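Local coordinates for mandelate racemase/muconate lactonizing enzyme-like protein (Roseovarius sp. TM1035, PDB 3RCY) that acts on an unidentified substrate but, as an enolase-superfamily member, probably catalyses a magnesium-dependent reaction that starts with proton abstraction beside a carboxylate, at residues D205-T210 with S230-E235; L188-C193 with G223-P228; P256-E261 with A278-P283; R127-L132 with I332-S337. All blocks are in the same frame, centred on the assembly; numbering follows the deposited sequence.

Contact 1. Residues D205-T210 with S230-E235; sequences DLLFGT and SPLWYE. With MG (magnesium ion), chain I.
Two neighbouring parallel strands of the enolase-superfamily barrel, joined through helix 216-226 in a beta-alpha-beta unit, meet here and bring Glu-235 to the magnesium site. Backbone bonds run from Leu-232 N to Leu-206 O, Phe-208 N to Trp-233 O and Glu-235 N to Phe-208 O. Toward the barrel interior, CD2 of Leu-207 stands over the six-membered ring of Trp-233, 3.7 Å from its centroid and 8° off the normal, a CH-pi contact. CG of Trp-233 lies between its own backbone N and carbonyl carbon (chi1 77°), which swings the indole back under Leu-207 and puts NE1 3.0 Å from Glu-235 OE1 in a weak bond. Without the indole, as with an alanine here, Leu-207 CD2 would probably lose the surface it rests on and Glu-235 OE1 a weak donor. Lys-166 forms a salt bridge with Glu-235 OE1. Facing the helices, Phe-208 CD2 packs 3.9 Å from Tyr-234 CD1. Past the strand end, Thr-210 OG1 donates to Glu-235 O at 2.6 Å, in the carbonyl plane. Glu-235 OE2 binds magnesium at 2.2 Å, and magnesium-bound waters donate to Gly-209 O and Thr-210 O.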
loop_
_atom_site.group_PDB
_atom_site.type_symbol
_atom_site.label_atom_id
_atom_site.label_comp_id
_atom_site.label_asym_id
_atom_site.label_seq_id
_atom_site.Cartn_x
_atom_site.Cartn_y
_atom_site.Cartn_z
ATOM N N ASP A 205 -26.899 -1.756 -25.247
ATOM C CA ASP A 205 -26.403 -1.868 -23.877
ATOM C C ASP A 205 -27.383 -1.291 -22.866
ATOM O O ASP A 205 -28.153 -0.387 -23.185
ATOM C CB ASP A 205 -25.044 -1.182 -23.746
ATOM C CG ASP A 205 -23.939 -1.991 -24.382
ATOM O OD1 ASP A 205 -23.596 -3.072 -23.838
ATOM O OD2 ASP A 205 -23.428 -1.548 -25.435
ATOM N N LEU A 206 -27.352 -1.847 -21.658
ATOM C CA LEU A 206 -28.118 -1.336 -20.530
ATOM C C LEU A 206 -27.217 -0.429 -19.702
ATOM O O LEU A 206 -26.125 -0.833 -19.284
ATOM C CB LEU A 206 -28.620 -2.495 -19.665
ATOM C CG LEU A 206 -29.944 -3.205 -19.967
ATOM C CD1 LEU A 206 -30.098 -3.585 -21.429
ATOM C CD2 LEU A 206 -30.081 -4.438 -19.057
ATOM N N LEU A 207 -27.670 0.802 -19.482
ATOM C CA LEU A 207 -26.942 1.748 -18.645
ATOM C C LEU A 207 -27.744 1.932 -17.365
ATOM O O LEU A 207 -28.873 2.425 -17.404
ATOM C CB LEU A 207 -26.750 3.085 -19.371
ATOM C CG LEU A 207 -26.231 2.999 -20.816
ATOM C CD1 LEU A 207 -26.342 4.336 -21.499
ATOM C CD2 LEU A 207 -24.785 2.501 -20.878
ATOM N N PHE A 208 -27.174 1.498 -16.243
ATOM C CA PHE A 208 -27.879 1.562 -14.974
ATOM C C PHE A 208 -27.621 2.918 -14.333
ATOM O O PHE A 208 -26.558 3.156 -13.730
ATOM C CB PHE A 208 -27.484 0.405 -14.052
ATOM C CG PHE A 208 -28.502 0.121 -13.002
ATOM C CD1 PHE A 208 -29.611 -0.669 -13.287
ATOM C CD2 PHE A 208 -28.378 0.673 -11.733
ATOM C CE1 PHE A 208 -30.579 -0.921 -12.318
ATOM C CE2 PHE A 208 -29.341 0.427 -10.753
ATOM C CZ PHE A 208 -30.444 -0.371 -11.050
ATOM N N GLY A 209 -28.595 3.810 -14.497
ATOM C CA GLY A 209 -28.389 5.238 -14.281
ATOM C C GLY A 209 -28.720 5.732 -12.891
ATOM O O GLY A 209 -29.468 6.692 -12.743
ATOM N N THR A 210 -28.148 5.084 -11.876
ATOM C CA THR A 210 -28.366 5.468 -10.469
ATOM C C THR A 210 -27.961 6.928 -10.182
ATOM O O THR A 210 -27.197 7.532 -10.941
ATOM C CB THR A 210 -27.669 4.476 -9.491
ATOM O OG1 THR A 210 -26.720 3.675 -10.216
ATOM C CG2 THR A 210 -28.683 3.541 -8.888
ATOM N N SER A 230 -25.508 -8.025 -17.445
ATOM C CA SER A 230 -24.371 -7.394 -18.101
ATOM C C SER A 230 -24.590 -5.894 -18.413
ATOM O O SER A 230 -24.384 -5.454 -19.550
ATOM C CB SER A 230 -23.976 -8.184 -19.365
ATOM O OG SER A 230 -22.779 -7.653 -19.916
ATOM N N PRO A 231 -25.009 -5.104 -17.407
ATOM C CA PRO A 231 -25.114 -3.662 -17.676
ATOM C C PRO A 231 -23.751 -3.066 -18.047
ATOM O O PRO A 231 -22.724 -3.468 -17.493
ATOM C CB PRO A 231 -25.604 -3.089 -16.345
ATOM C CG PRO A 231 -25.225 -4.102 -15.318
ATOM C CD PRO A 231 -25.294 -5.430 -15.994
ATOM N N LEU A 232 -23.744 -2.135 -18.993
ATOM C CA LEU A 232 -22.497 -1.527 -19.462
ATOM C C LEU A 232 -21.852 -0.650 -18.383
ATOM O O LEU A 232 -20.631 -0.610 -18.265
ATOM C CB LEU A 232 -22.722 -0.749 -20.766
ATOM C CG LEU A 232 -21.496 -0.130 -21.461
ATOM C CD1 LEU A 232 -21.729 -0.007 -22.937
ATOM C CD2 LEU A 232 -21.151 1.254 -20.879
ATOM N N TRP A 233 -22.673 0.068 -17.618
ATOM C CA TRP A 233 -22.161 0.823 -16.478
ATOM C C TRP A 233 -23.158 0.923 -15.328
ATOM O O TRP A 233 -24.350 0.685 -15.502
ATOM C CB TRP A 233 -21.606 2.215 -16.871
ATOM C CG TRP A 233 -22.612 3.332 -17.155
ATOM C CD1 TRP A 233 -23.672 3.729 -16.374
ATOM C CD2 TRP A 233 -22.588 4.232 -18.276
ATOM N NE1 TRP A 233 -24.322 4.800 -16.960
ATOM C CE2 TRP A 233 -23.673 5.127 -18.124
ATOM C CE3 TRP A 233 -21.757 4.361 -19.398
ATOM C CZ2 TRP A 233 -23.952 6.133 -19.059
ATOM C CZ3 TRP A 233 -22.038 5.366 -20.330
ATOM C CH2 TRP A 233 -23.125 6.236 -20.148
ATOM N N TYR A 234 -22.613 1.280 -14.170
ATOM C CA TYR A 234 -23.327 1.493 -12.931
ATOM C C TYR A 234 -22.974 2.930 -12.575
ATOM O O TYR A 234 -21.832 3.228 -12.198
ATOM C CB TYR A 234 -22.790 0.506 -11.882
ATOM C CG TYR A 234 -23.498 0.418 -10.545
ATOM C CD1 TYR A 234 -24.765 0.991 -10.332
ATOM C CD2 TYR A 234 -22.907 -0.286 -9.492
ATOM C CE1 TYR A 234 -25.399 0.875 -9.106
ATOM C CE2 TYR A 234 -23.526 -0.401 -8.262
ATOM C CZ TYR A 234 -24.776 0.171 -8.074
ATOM O OH TYR A 234 -25.390 0.035 -6.853
ATOM N N GLU A 235 -23.947 3.825 -12.729
ATOM C CA GLU A 235 -23.705 5.260 -12.614
ATOM C C GLU A 235 -23.869 5.765 -11.184
ATOM O O GLU A 235 -24.772 5.336 -10.474
ATOM C CB GLU A 235 -24.660 6.012 -13.542
ATOM C CG GLU A 235 -24.416 7.511 -13.640
ATOM C CD GLU A 235 -25.055 8.115 -14.887
ATOM O OE1 GLU A 235 -25.294 7.371 -15.862
ATOM O OE2 GLU A 235 -25.299 9.340 -14.892
HETATM MG MG MG I . -26.881 10.629 -14.046
HETATM O O HOH W 1 -25.158 -3.802 -21.548
HETATM O O HOH W 2 -28.310 8.917 -14.123
HETATM O O HOH W 3 -26.756 10.064 -11.797
HETATM O O HOH W 4 -27.733 11.398 -16.090
HETATM O O HOH W 5 -28.344 12.047 -12.979
#

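Contact 2. Residues L188-C193 with G223-P228; sequences LSVEFC and GQAIEP
Within 188-193, Ser-189 is the first to meet the second helix: its CB lies 4.0 Å from Ile-226 CG2, while its OG turns back to bond the carbonyl oxygen of Asp-185 in its own helix. One residue on, Val-190 directs CG2 at the neighbouring helix. This methyl, anti to the carbonyl carbon of Val-190, lies against both the carbonyl oxygen and the methyl of Ala-225, 3.6 Å from O and 3.9 Å from CB; Ile-226 CG2 is a looser neighbour at 4.4 Å. Almost a full turn further along, Cys-193 closes the row, its SG 4.0 Å from both CB and CG2 of Ile-226. That single methyl, CG2, therefore touches Ser-189, Val-190 and Cys-193 in turn. In Ile-226, CG2 is anti to the carbonyl carbon and faces the first helix, while CG1 (chi1 62°) carries CD1 down over the Phe-208 ring of the barrel strand beneath. Ser-189 and Cys-193 touch the same ring nearer its rim, so both helices pack against Phe-208. They are neighbours in the outer layer of the barrel, each packed on strand 205-208. The join is small, burying 182 Å², and it is made by methyl, methylene and thiol surfaces; its hold is therefore van der Waals packing, without directional bonds between the two segments.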
loop_
_atom_site.group_PDB
_atom_site.type_symbol
_atom_site.label_atom_id
_atom_site.label_comp_id
_atom_site.label_asym_id
_atom_site.label_seq_id
_atom_site.Cartn_x
_atom_site.Cartn_y
_atom_site.Cartn_z
ATOM N N LEU A 188 -37.024 -4.642 -7.983
ATOM C CA LEU A 188 -37.484 -3.840 -9.122
ATOM C C LEU A 188 -36.341 -3.599 -10.114
ATOM O O LEU A 188 -36.545 -3.655 -11.325
ATOM C CB LEU A 188 -38.094 -2.505 -8.690
ATOM C CG LEU A 188 -38.837 -1.742 -9.805
ATOM C CD1 LEU A 188 -40.057 -2.525 -10.316
ATOM C CD2 LEU A 188 -39.254 -0.342 -9.352
ATOM N N SER A 189 -35.145 -3.337 -9.585
ATOM C CA SER A 189 -33.967 -3.124 -10.418
ATOM C C SER A 189 -33.646 -4.362 -11.253
ATOM O O SER A 189 -33.287 -4.242 -12.420
ATOM C CB SER A 189 -32.754 -2.732 -9.569
ATOM O OG SER A 189 -32.959 -1.470 -8.962
ATOM N N VAL A 190 -33.772 -5.539 -10.638
ATOM C CA VAL A 190 -33.585 -6.814 -11.330
ATOM C C VAL A 190 -34.674 -7.001 -12.405
ATOM O O VAL A 190 -34.377 -7.381 -13.540
ATOM C CB VAL A 190 -33.565 -8.005 -10.320
ATOM C CG1 VAL A 190 -33.665 -9.345 -11.032
ATOM C CG2 VAL A 190 -32.297 -7.953 -9.439
ATOM N N GLU A 191 -35.925 -6.726 -12.045
ATOM C CA GLU A 191 -37.030 -6.816 -13.000
ATOM C C GLU A 191 -36.825 -5.907 -14.226
ATOM O O GLU A 191 -37.048 -6.334 -15.362
ATOM C CB GLU A 191 -38.372 -6.509 -12.322
ATOM C CG GLU A 191 -39.574 -6.847 -13.208
ATOM C CD GLU A 191 -40.893 -6.282 -12.704
ATOM O OE1 GLU A 191 -40.915 -5.638 -11.630
ATOM O OE2 GLU A 191 -41.918 -6.483 -13.397
ATOM N N PHE A 192 -36.415 -4.660 -13.990
ATOM C CA PHE A 192 -36.084 -3.725 -15.074
ATOM C C PHE A 192 -34.992 -4.286 -15.999
ATOM O O PHE A 192 -35.171 -4.330 -17.214
ATOM C CB PHE A 192 -35.624 -2.370 -14.517
ATOM C CG PHE A 192 -36.719 -1.326 -14.416
ATOM C CD1 PHE A 192 -37.793 -1.485 -13.530
ATOM C CD2 PHE A 192 -36.642 -0.154 -15.170
ATOM C CE1 PHE A 192 -38.785 -0.506 -13.421
ATOM C CE2 PHE A 192 -37.637 0.834 -15.071
ATOM C CZ PHE A 192 -38.712 0.655 -14.194
ATOM N N CYS A 193 -33.863 -4.701 -15.420
ATOM C CA CYS A 193 -32.759 -5.232 -16.214
ATOM C C CYS A 193 -33.186 -6.457 -17.014
ATOM O O CYS A 193 -32.879 -6.554 -18.198
ATOM C CB CYS A 193 -31.547 -5.569 -15.337
ATOM S SG CYS A 193 -30.673 -4.125 -14.697
ATOM N N GLY A 223 -25.722 -3.579 -6.770
ATOM C CA GLY A 223 -24.816 -3.895 -7.870
ATOM C C GLY A 223 -24.726 -5.380 -8.162
ATOM O O GLY A 223 -24.887 -5.795 -9.308
ATOM N N GLN A 224 -24.474 -6.189 -7.129
ATOM C CA GLN A 224 -24.302 -7.623 -7.330
ATOM C C GLN A 224 -25.560 -8.300 -7.906
ATOM O O GLN A 224 -25.456 -9.245 -8.687
ATOM C CB GLN A 224 -23.801 -8.314 -6.048
ATOM C CG GLN A 224 -24.829 -8.479 -4.936
ATOM C CD GLN A 224 -24.202 -9.010 -3.652
ATOM O OE1 GLN A 224 -24.341 -10.190 -3.320
ATOM N NE2 GLN A 224 -23.492 -8.141 -2.937
ATOM N N ALA A 225 -26.734 -7.774 -7.546
ATOM C CA ALA A 225 -28.019 -8.306 -8.008
ATOM C C ALA A 225 -28.259 -8.112 -9.509
ATOM O O ALA A 225 -28.909 -8.936 -10.143
ATOM C CB ALA A 225 -29.165 -7.694 -7.205
ATOM N N ILE A 226 -27.726 -7.032 -10.072
ATOM C CA ILE A 226 -27.970 -6.707 -11.479
ATOM C C ILE A 226 -26.827 -7.161 -12.405
ATOM O O ILE A 226 -26.948 -7.076 -13.625
ATOM C CB ILE A 226 -28.296 -5.191 -11.681
ATOM C CG1 ILE A 226 -27.121 -4.306 -11.242
ATOM C CG2 ILE A 226 -29.585 -4.810 -10.928
ATOM C CD1 ILE A 226 -27.162 -2.868 -11.788
ATOM N N GLU A 227 -25.733 -7.649 -11.818
ATOM C CA GLU A 227 -24.612 -8.234 -12.588
ATOM C C GLU A 227 -24.998 -9.216 -13.715
ATOM O O GLU A 227 -24.425 -9.133 -14.799
ATOM C CB GLU A 227 -23.581 -8.891 -11.661
ATOM C CG GLU A 227 -22.621 -7.887 -11.043
ATOM C CD GLU A 227 -21.776 -8.464 -9.924
ATOM O OE1 GLU A 227 -21.696 -9.705 -9.769
ATOM O OE2 GLU A 227 -21.160 -7.653 -9.209
ATOM N N PRO A 228 -25.957 -10.140 -13.467
ATOM C CA PRO A 228 -26.275 -11.133 -14.512
ATOM C C PRO A 228 -26.801 -10.562 -15.839
ATOM O O PRO A 228 -26.833 -11.284 -16.835
ATOM C CB PRO A 228 -27.354 -12.009 -13.853
ATOM C CG PRO A 228 -27.133 -11.832 -12.385
ATOM C CD PRO A 228 -26.730 -10.396 -12.237
#

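Contact 3. Residues P256-E261 with A278-P283; sequences PVATGE and AAILQP. With MG (magnesium ion), chain I.
Gln-282 lays its carboxamide against the methyl of Ala-258, with CD 3.6 Å from Ala-258 CB, on the interior side of the barrel. The two segments are adjacent parallel strands joined through helix 266-274, a beta-alpha-beta unit of the enolase-like domain. Val-257 O takes two donors in its carbonyl plane, Ala-279 N at 2.9 Å and Ile-280 N at 3.3 Å; further along, Thr-259 N bonds Ile-280 O and Gln-282 N bonds Thr-259 O. On the opposite face from Ala-258, CG2 of Thr-259 meets Ala-278 CB at 3.8 Å. Gly-260 follows with a positive phi (148°), and a beta carbon there would clash with Gln-282 N. The extended chain of Gln-282 lets NE2 donate to Glu-235 OE1, while OE1 of Gln-282 lies 2.8 Å from a water. A leucine here would probably leave the Glu-235 carboxylate without this N-H donor and the water without the side-chain oxygen beside it. The same water accepts from Glu-261 N. A chi1 of 77° tucks the chain of Glu-261 above its own backbone and sends the carboxylate toward the metal: OE1 binds magnesium at 2.2 Å, and OE2 accepts from a magnesium-bound water at 2.5 Å.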
loop_
_atom_site.group_PDB
_atom_site.type_symbol
_atom_site.label_atom_id
_atom_site.label_comp_id
_atom_site.label_asym_id
_atom_site.label_seq_id
_atom_site.Cartn_x
_atom_site.Cartn_y
_atom_site.Cartn_z
ATOM N N PRO A 256 -18.670 -1.882 -14.619
ATOM C CA PRO A 256 -17.919 -0.623 -14.649
ATOM C C PRO A 256 -18.691 0.511 -13.998
ATOM O O PRO A 256 -19.901 0.665 -14.222
ATOM C CB PRO A 256 -17.736 -0.352 -16.147
ATOM C CG PRO A 256 -17.777 -1.716 -16.769
ATOM C CD PRO A 256 -18.821 -2.455 -15.968
ATOM N N VAL A 257 -17.996 1.293 -13.183
ATOM C CA VAL A 257 -18.621 2.421 -12.499
ATOM C C VAL A 257 -18.420 3.684 -13.334
ATOM O O VAL A 257 -17.328 3.922 -13.860
ATOM C CB VAL A 257 -18.080 2.585 -11.057
ATOM C CG1 VAL A 257 -18.571 3.902 -10.414
ATOM C CG2 VAL A 257 -18.492 1.373 -10.201
ATOM N N ALA A 258 -19.498 4.449 -13.488
ATOM C CA ALA A 258 -19.481 5.706 -14.217
ATOM C C ALA A 258 -19.870 6.810 -13.257
ATOM O O ALA A 258 -20.766 6.637 -12.428
ATOM C CB ALA A 258 -20.460 5.668 -15.399
ATOM N N THR A 259 -19.200 7.949 -13.361
ATOM C CA THR A 259 -19.559 9.088 -12.535
ATOM C C THR A 259 -19.028 10.386 -13.134
ATOM O O THR A 259 -18.187 10.361 -14.039
ATOM C CB THR A 259 -19.042 8.921 -11.074
ATOM O OG1 THR A 259 -19.853 9.706 -10.194
ATOM C CG2 THR A 259 -17.559 9.335 -10.942
ATOM N N GLY A 260 -19.532 11.512 -12.635
ATOM C CA GLY A 260 -18.898 12.796 -12.909
ATOM C C GLY A 260 -19.812 14.001 -12.995
ATOM O O GLY A 260 -19.338 15.143 -12.957
ATOM N N GLU A 261 -21.119 13.772 -13.114
ATOM C CA GLU A 261 -22.029 14.886 -13.393
ATOM C C GLU A 261 -22.089 15.935 -12.283
ATOM O O GLU A 261 -22.459 17.076 -12.537
ATOM C CB GLU A 261 -23.432 14.390 -13.724
ATOM C CG GLU A 261 -24.245 13.948 -12.516
ATOM C CD GLU A 261 -25.521 13.258 -12.940
ATOM O OE1 GLU A 261 -25.422 12.157 -13.536
ATOM O OE2 GLU A 261 -26.617 13.822 -12.703
ATOM N N ALA A 278 -13.877 5.248 -10.717
ATOM C CA ALA A 278 -14.697 5.135 -11.917
ATOM C C ALA A 278 -13.863 4.858 -13.160
ATOM O O ALA A 278 -12.732 5.345 -13.291
ATOM C CB ALA A 278 -15.547 6.393 -12.123
ATOM N N ALA A 279 -14.454 4.096 -14.076
ATOM C CA ALA A 279 -13.844 3.768 -15.359
ATOM C C ALA A 279 -14.365 4.686 -16.464
ATOM O O ALA A 279 -13.760 4.799 -17.528
ATOM C CB ALA A 279 -14.147 2.316 -15.708
ATOM N N ILE A 280 -15.501 5.326 -16.203
ATOM C CA ILE A 280 -16.179 6.172 -17.190
ATOM C C ILE A 280 -16.513 7.526 -16.560
ATOM O O ILE A 280 -17.172 7.581 -15.523
ATOM C CB ILE A 280 -17.451 5.471 -17.736
ATOM C CG1 ILE A 280 -17.060 4.197 -18.516
ATOM C CG2 ILE A 280 -18.291 6.429 -18.611
ATOM C CD1 ILE A 280 -18.151 3.104 -18.569
ATOM N N LEU A 281 -16.040 8.607 -17.181
ATOM C CA LEU A 281 -16.213 9.944 -16.615
ATOM C C LEU A 281 -17.317 10.701 -17.335
ATOM O O LEU A 281 -17.323 10.769 -18.561
ATOM C CB LEU A 281 -14.897 10.744 -16.659
ATOM C CG LEU A 281 -13.671 10.103 -15.988
ATOM C CD1 LEU A 281 -12.444 11.018 -16.070
ATOM C CD2 LEU A 281 -13.939 9.674 -14.530
ATOM N N GLN A 282 -18.231 11.282 -16.560
ATOM C CA GLN A 282 -19.429 11.916 -17.105
ATOM C C GLN A 282 -19.552 13.383 -16.686
ATOM O O GLN A 282 -20.535 13.768 -16.038
ATOM C CB GLN A 282 -20.674 11.138 -16.662
ATOM C CG GLN A 282 -20.622 9.639 -16.972
ATOM C CD GLN A 282 -21.720 8.875 -16.272
ATOM O OE1 GLN A 282 -21.844 8.919 -15.042
ATOM N NE2 GLN A 282 -22.526 8.159 -17.050
ATOM N N PRO A 283 -18.561 14.218 -17.052
ATOM C CA PRO A 283 -18.687 15.602 -16.616
ATOM C C PRO A 283 -19.837 16.285 -17.336
ATOM O O PRO A 283 -20.162 15.938 -18.485
ATOM C CB PRO A 283 -17.375 16.234 -17.059
ATOM C CG PRO A 283 -17.007 15.458 -18.323
ATOM C CD PRO A 283 -17.454 14.032 -18.015
HETATM MG MG MG I . -26.881 10.629 -14.046
HETATM O O HOH W 6 -22.663 11.114 -13.473
HETATM O O HOH W 5 -28.344 12.047 -12.979
HETATM O O HOH W 2 -28.310 8.917 -14.123
HETATM O O HOH W 4 -27.733 11.398 -16.090
HETATM O O HOH W 3 -26.756 10.064 -11.797
#

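Contact 4. Residues R127-L132 with I332-S337; sequences RAYTYL and ILMCES
Arg-127 O receives the shortest polar bond between these segments, 2.8 Å from Cys-335 N, and the ladder continues with Tyr-129 N to Cys-335 O and Ser-337 N to Tyr-129 O. Alongside, the side chains of Arg-127 and Met-334 run the same way. Bent at its last torsion (chi3 77°), Met-334 sets CE over the centre of one guanidinium face, 3.6 Å from Arg-127 CZ. At the guanidinium edge, a water bridges Arg-127 NH1 to Leu-333 O, while NH2 forms a salt bridge with Asp-205 and NE bonds Thr-163. These parallel segments, some 200 residues apart in sequence, come from the first and last strands of the enolase-type barrel, and their pairing closes it. Inside, SD of Met-334 lies 3.4 Å from Tyr-129 CD1, an oblique Met-aromatic contact in which the two side chains cross at about a right angle. Glu-336 CA sits over one face of the same ring, 3.8 Å from its centroid, displaced toward the rim; the carboxylate plane is turned 24° from the ring. Lys-166 hydrogen-bonds Tyr-129 OH and forms a salt bridge with Glu-336 OE2, and OE1 of Glu-336 takes the Leu-312 amide. Beyond them, Tyr-131 CE1 lies 3.8 Å from Glu-336 OE2.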
loop_
_atom_site.group_PDB
_atom_site.type_symbol
_atom_site.label_atom_id
_atom_site.label_comp_id
_atom_site.label_asym_id
_atom_site.label_seq_id
_atom_site.Cartn_x
_atom_site.Cartn_y
_atom_site.Cartn_z
ATOM N N ARG A 127 -21.401 7.919 -30.939
ATOM C CA ARG A 127 -22.434 7.067 -30.367
ATOM C C ARG A 127 -23.274 7.857 -29.362
ATOM O O ARG A 127 -22.727 8.511 -28.472
ATOM C CB ARG A 127 -21.782 5.871 -29.688
ATOM C CG ARG A 127 -22.733 4.786 -29.281
ATOM C CD ARG A 127 -21.958 3.595 -28.722
ATOM N NE ARG A 127 -22.870 2.596 -28.182
ATOM C CZ ARG A 127 -22.516 1.586 -27.396
ATOM N NH1 ARG A 127 -21.251 1.429 -27.024
ATOM N NH2 ARG A 127 -23.443 0.737 -26.968
ATOM N N ALA A 128 -24.595 7.806 -29.522
ATOM C CA ALA A 128 -25.512 8.509 -28.624
ATOM C C ALA A 128 -26.300 7.536 -27.760
ATOM O O ALA A 128 -26.460 6.362 -28.111
ATOM C CB ALA A 128 -26.483 9.397 -29.427
ATOM N N TYR A 129 -26.798 8.027 -26.632
ATOM C CA TYR A 129 -27.774 7.266 -25.852
ATOM C C TYR A 129 -28.826 8.193 -25.258
ATOM O O TYR A 129 -28.655 9.415 -25.236
ATOM C CB TYR A 129 -27.092 6.448 -24.750
ATOM C CG TYR A 129 -26.711 7.200 -23.479
ATOM C CD1 TYR A 129 -25.435 7.741 -23.331
ATOM C CD2 TYR A 129 -27.611 7.328 -22.408
ATOM C CE1 TYR A 129 -25.061 8.401 -22.171
ATOM C CE2 TYR A 129 -27.247 7.993 -21.234
ATOM C CZ TYR A 129 -25.965 8.525 -21.125
ATOM O OH TYR A 129 -25.573 9.180 -19.986
ATOM N N THR A 130 -29.891 7.601 -24.736
ATOM C CA THR A 130 -30.934 8.369 -24.068
ATOM C C THR A 130 -31.446 7.629 -22.838
ATOM O O THR A 130 -31.316 6.404 -22.751
ATOM C CB THR A 130 -32.106 8.700 -25.055
ATOM O OG1 THR A 130 -33.121 9.454 -24.384
ATOM C CG2 THR A 130 -32.713 7.443 -25.645
ATOM N N TYR A 131 -31.995 8.376 -21.880
ATOM C CA TYR A 131 -32.867 7.802 -20.861
ATOM C C TYR A 131 -34.068 7.162 -21.543
ATOM O O TYR A 131 -34.443 7.552 -22.651
ATOM C CB TYR A 131 -33.423 8.888 -19.941
ATOM C CG TYR A 131 -32.678 9.147 -18.659
ATOM C CD1 TYR A 131 -32.137 10.414 -18.405
ATOM C CD2 TYR A 131 -32.536 8.156 -17.688
ATOM C CE1 TYR A 131 -31.464 10.690 -17.225
ATOM C CE2 TYR A 131 -31.860 8.419 -16.490
ATOM C CZ TYR A 131 -31.324 9.696 -16.271
ATOM O OH TYR A 131 -30.641 9.995 -15.107
ATOM N N LEU A 132 -34.682 6.201 -20.857
ATOM C CA LEU A 132 -35.997 5.703 -21.238
ATOM C C LEU A 132 -37.078 6.654 -20.721
ATOM O O LEU A 132 -37.261 6.805 -19.512
ATOM C CB LEU A 132 -36.225 4.293 -20.694
ATOM C CG LEU A 132 -35.228 3.249 -21.202
ATOM C CD1 LEU A 132 -35.452 1.900 -20.533
ATOM C CD2 LEU A 132 -35.332 3.143 -22.721
ATOM N N ILE A 332 -13.709 8.551 -26.483
ATOM C CA ILE A 332 -15.152 8.783 -26.321
ATOM C C ILE A 332 -15.868 7.445 -26.206
ATOM O O ILE A 332 -15.604 6.530 -26.991
ATOM C CB ILE A 332 -15.764 9.605 -27.510
ATOM C CG1 ILE A 332 -17.253 9.914 -27.275
ATOM C CG2 ILE A 332 -15.621 8.855 -28.840
ATOM C CD1 ILE A 332 -17.543 10.753 -26.033
ATOM N N LEU A 333 -16.776 7.329 -25.237
ATOM C CA LEU A 333 -17.668 6.169 -25.167
ATOM C C LEU A 333 -18.991 6.485 -25.873
ATOM O O LEU A 333 -19.312 5.880 -26.890
ATOM C CB LEU A 333 -17.914 5.739 -23.710
ATOM C CG LEU A 333 -18.927 4.615 -23.425
ATOM C CD1 LEU A 333 -18.672 3.322 -24.248
ATOM C CD2 LEU A 333 -18.912 4.315 -21.946
ATOM N N MET A 334 -19.750 7.436 -25.330
ATOM C CA MET A 334 -21.027 7.843 -25.919
ATOM C C MET A 334 -21.485 9.195 -25.358
ATOM O O MET A 334 -20.973 9.641 -24.326
ATOM C CB MET A 334 -22.099 6.761 -25.695
ATOM C CG MET A 334 -22.343 6.390 -24.224
ATOM S SD MET A 334 -23.537 5.047 -24.016
ATOM C CE MET A 334 -22.565 3.599 -24.441
ATOM N N CYS A 335 -22.428 9.844 -26.046
ATOM C CA CYS A 335 -22.978 11.131 -25.605
ATOM C C CYS A 335 -24.437 11.008 -25.210
ATOM O O CYS A 335 -25.280 10.636 -26.031
ATOM C CB CYS A 335 -22.850 12.195 -26.702
ATOM S SG CYS A 335 -21.238 12.963 -26.774
ATOM N N GLU A 336 -24.732 11.333 -23.956
ATOM C CA GLU A 336 -26.113 11.443 -23.476
ATOM C C GLU A 336 -26.858 12.471 -24.326
ATOM O O GLU A 336 -26.313 13.520 -24.639
ATOM C CB GLU A 336 -26.109 11.870 -22.002
ATOM C CG GLU A 336 -27.437 11.712 -21.270
ATOM C CD GLU A 336 -27.279 11.744 -19.745
ATOM O OE1 GLU A 336 -26.227 12.204 -19.247
ATOM O OE2 GLU A 336 -28.216 11.301 -19.038
ATOM N N SER A 337 -28.102 12.158 -24.688
ATOM C CA SER A 337 -28.912 13.020 -25.540
ATOM C C SER A 337 -30.375 13.030 -25.093
ATOM O O SER A 337 -30.872 12.064 -24.501
ATOM C CB SER A 337 -28.805 12.581 -27.009
ATOM O OG SER A 337 -27.443 12.457 -27.411
HETATM O O HOH W 7 -18.640 3.026 -27.776
HETATM O O HOH W 8 -31.798 11.342 -22.084
#

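Overall arrangement
Contacts 1, 3 and 4 lie in one curled sheet, the barrel wall, whereas contact 2 belongs to its outer helical layer, centred about 10 Å from contact 1. Strands 233-235 and 257-259 are neighbours, linked by Tyr-234 N to Pro-256 O at 2.8 Å, and contacts 1 and 3 each supply one carboxylate, Glu-235 and Glu-261, to the same magnesium ion. Contact 4 joins contact 1 through the salt bridge from Arg-127 NH2 to Asp-205 OD2 (2.8 Å) and through the edge-to-face rings of Tyr-129 and Trp-233; its Tyr-131 side chain comes within about 4 Å of magnesium. The nearest bound ribofuranose is about 7 Å from the side chain of Thr-259 and about 14 Å from that of Glu-235, well removed from the metal.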